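PDB 3AX6: phosphoribosylaminoimidazole carboxylase, ATPase subunit from Thermotoga maritima, which probably catalyses the ATP-dependent carboxylation of 5-aminoimidazole ribonucleotide with bicarbonate to N5-carboxyaminoimidazole ribonucleotide in purine biosynthesis. Local coordinates for residues E96-Q99 against V103-E106. Residues are numbered along the deposited sequence; the frame is centred on the assembly and turned at random.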
loop_
_atom_site.group_PDB
_atom_site.type_symbol
_atom_site.label_atom_id
_atom_site.label_comp_id
_atom_site.label_asym_id
_atom_site.label_seq_id
_atom_site.Cartn_x
_atom_site.Cartn_y
_atom_site.Cartn_z
ATOM N N GLU A 96 12.311 6.994 26.898
ATOM C CA GLU A 96 12.588 7.829 28.061
ATOM C C GLU A 96 13.630 8.912 27.753
ATOM O O GLU A 96 13.486 10.063 28.171
ATOM C CB GLU A 96 13.072 6.945 29.211
ATOM C CG GLU A 96 13.175 7.644 30.552
ATOM C CD GLU A 96 13.494 6.675 31.672
ATOM O OE1 GLU A 96 14.510 5.956 31.552
ATOM O OE2 GLU A 96 12.732 6.629 32.665
ATOM N N ILE A 97 14.674 8.532 27.019
ATOM C CA ILE A 97 15.735 9.456 26.637
ATOM C C ILE A 97 15.228 10.548 25.696
ATOM O O ILE A 97 15.604 11.714 25.822
ATOM C CB ILE A 97 16.891 8.720 25.932
ATOM C CG1 ILE A 97 17.686 7.903 26.948
ATOM C CG2 ILE A 97 17.795 9.715 25.228
ATOM C CD1 ILE A 97 18.906 7.200 26.356
ATOM N N ILE A 98 14.376 10.163 24.753
ATOM C CA ILE A 98 13.837 11.101 23.779
ATOM C C ILE A 98 12.754 12.039 24.323
ATOM O O ILE A 98 12.682 13.201 23.922
ATOM C CB ILE A 98 13.285 10.341 22.558
ATOM C CG1 ILE A 98 14.395 9.483 21.948
ATOM C CG2 ILE A 98 12.748 11.324 21.528
ATOM C CD1 ILE A 98 13.933 8.589 20.817
ATOM N N GLN A 99 11.926 11.544 25.236
ATOM C CA GLN A 99 10.847 12.348 25.815
ATOM C C GLN A 99 11.280 13.656 26.472
ATOM O O GLN A 99 10.515 14.618 26.515
ATOM C CB GLN A 99 10.075 11.537 26.850
ATOM C CG GLN A 99 9.193 10.460 26.272
ATOM C CD GLN A 99 8.108 10.053 27.239
ATOM O OE1 GLN A 99 8.376 9.763 28.408
ATOM N NE2 GLN A 99 6.871 10.031 26.758
ATOM N N VAL A 103 17.735 15.618 28.535
ATOM C CA VAL A 103 18.418 14.336 28.647
ATOM C C VAL A 103 18.808 13.892 27.235
ATOM O O VAL A 103 19.889 13.335 27.024
ATOM C CB VAL A 103 17.517 13.271 29.314
ATOM C CG1 VAL A 103 17.166 13.700 30.734
ATOM C CG2 VAL A 103 16.259 13.085 28.510
ATOM N N GLN A 104 17.933 14.163 26.267
ATOM C CA GLN A 104 18.201 13.808 24.876
ATOM C C GLN A 104 19.480 14.492 24.400
ATOM O O GLN A 104 20.350 13.849 23.821
ATOM C CB GLN A 104 17.026 14.212 23.980
ATOM C CG GLN A 104 17.323 14.098 22.490
ATOM C CD GLN A 104 16.118 14.402 21.626
ATOM O OE1 GLN A 104 16.225 15.117 20.627
ATOM N NE2 GLN A 104 14.968 13.856 21.995
ATOM N N LYS A 105 19.591 15.796 24.651
ATOM C CA LYS A 105 20.779 16.563 24.266
ATOM C C LYS A 105 22.023 16.039 24.993
ATOM O O LYS A 105 23.099 15.926 24.409
ATOM C CB LYS A 105 20.587 18.046 24.604
ATOM C CG LYS A 105 19.560 18.774 23.744
ATOM C CD LYS A 105 19.987 18.783 22.289
ATOM C CE LYS A 105 18.966 19.476 21.404
ATOM N NZ LYS A 105 19.364 19.410 19.969
ATOM N N GLU A 106 21.856 15.732 26.274
ATOM C CA GLU A 106 22.926 15.213 27.125
ATOM C C GLU A 106 23.421 13.894 26.522
ATOM O O GLU A 106 24.620 13.633 26.461
ATOM C CB GLU A 106 22.368 14.973 28.535
ATOM C CG GLU A 106 23.367 15.002 29.686
ATOM C CD GLU A 106 23.597 16.404 30.246
ATOM O OE1 GLU A 106 24.153 16.520 31.362
ATOM O OE2 GLU A 106 23.229 17.386 29.570
#
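The amide nitrogen NE2 of Gln104 sits 3.1 Å from the carbonyl O of Ile98 and is hydrogen-bonded to OE2 of Glu257, a residue predicted to bind ATP. The same nitrogen lies against aliphatic carbon, 3.4 Å from CG2 of Ile98. An extended chain carries the amide there: CG of Gln104 stands anti to the backbone N (chi1 170°) and chi2 is 176°, which brings the end of the side chain closer to helix 92-99 than its CB direction would suggest. One residue earlier, the carbonyl O of Ile97 meets the start of this side chain, with CB of Gln104 at 3.4 Å. It also faces the backbone N of Gln104, but at a poor angle for a hydrogen bond, and a methyl of Val103, CG2, approaches the oxygen to 3.1 Å. The two segments belong to consecutive helices, 92-99 and 101-110, which follow each other almost without a break in this ATP-grasp enzyme; segment 96-99 belongs to the Rossmann-like preATP-grasp family region, and Lys101, which binds ADP, stands at the start of the second helix. Ile97 adds a looser apolar contact, its CG2 methyl reaching CA of Gln104 at 4.1 Å. Ile98 and Gln104, both buried, pack on Ile258 of strand 253-259, while the carboxylate of Glu96 turns to other partners, a salt bridge with Lys79 and a hydrogen bond from Gln76.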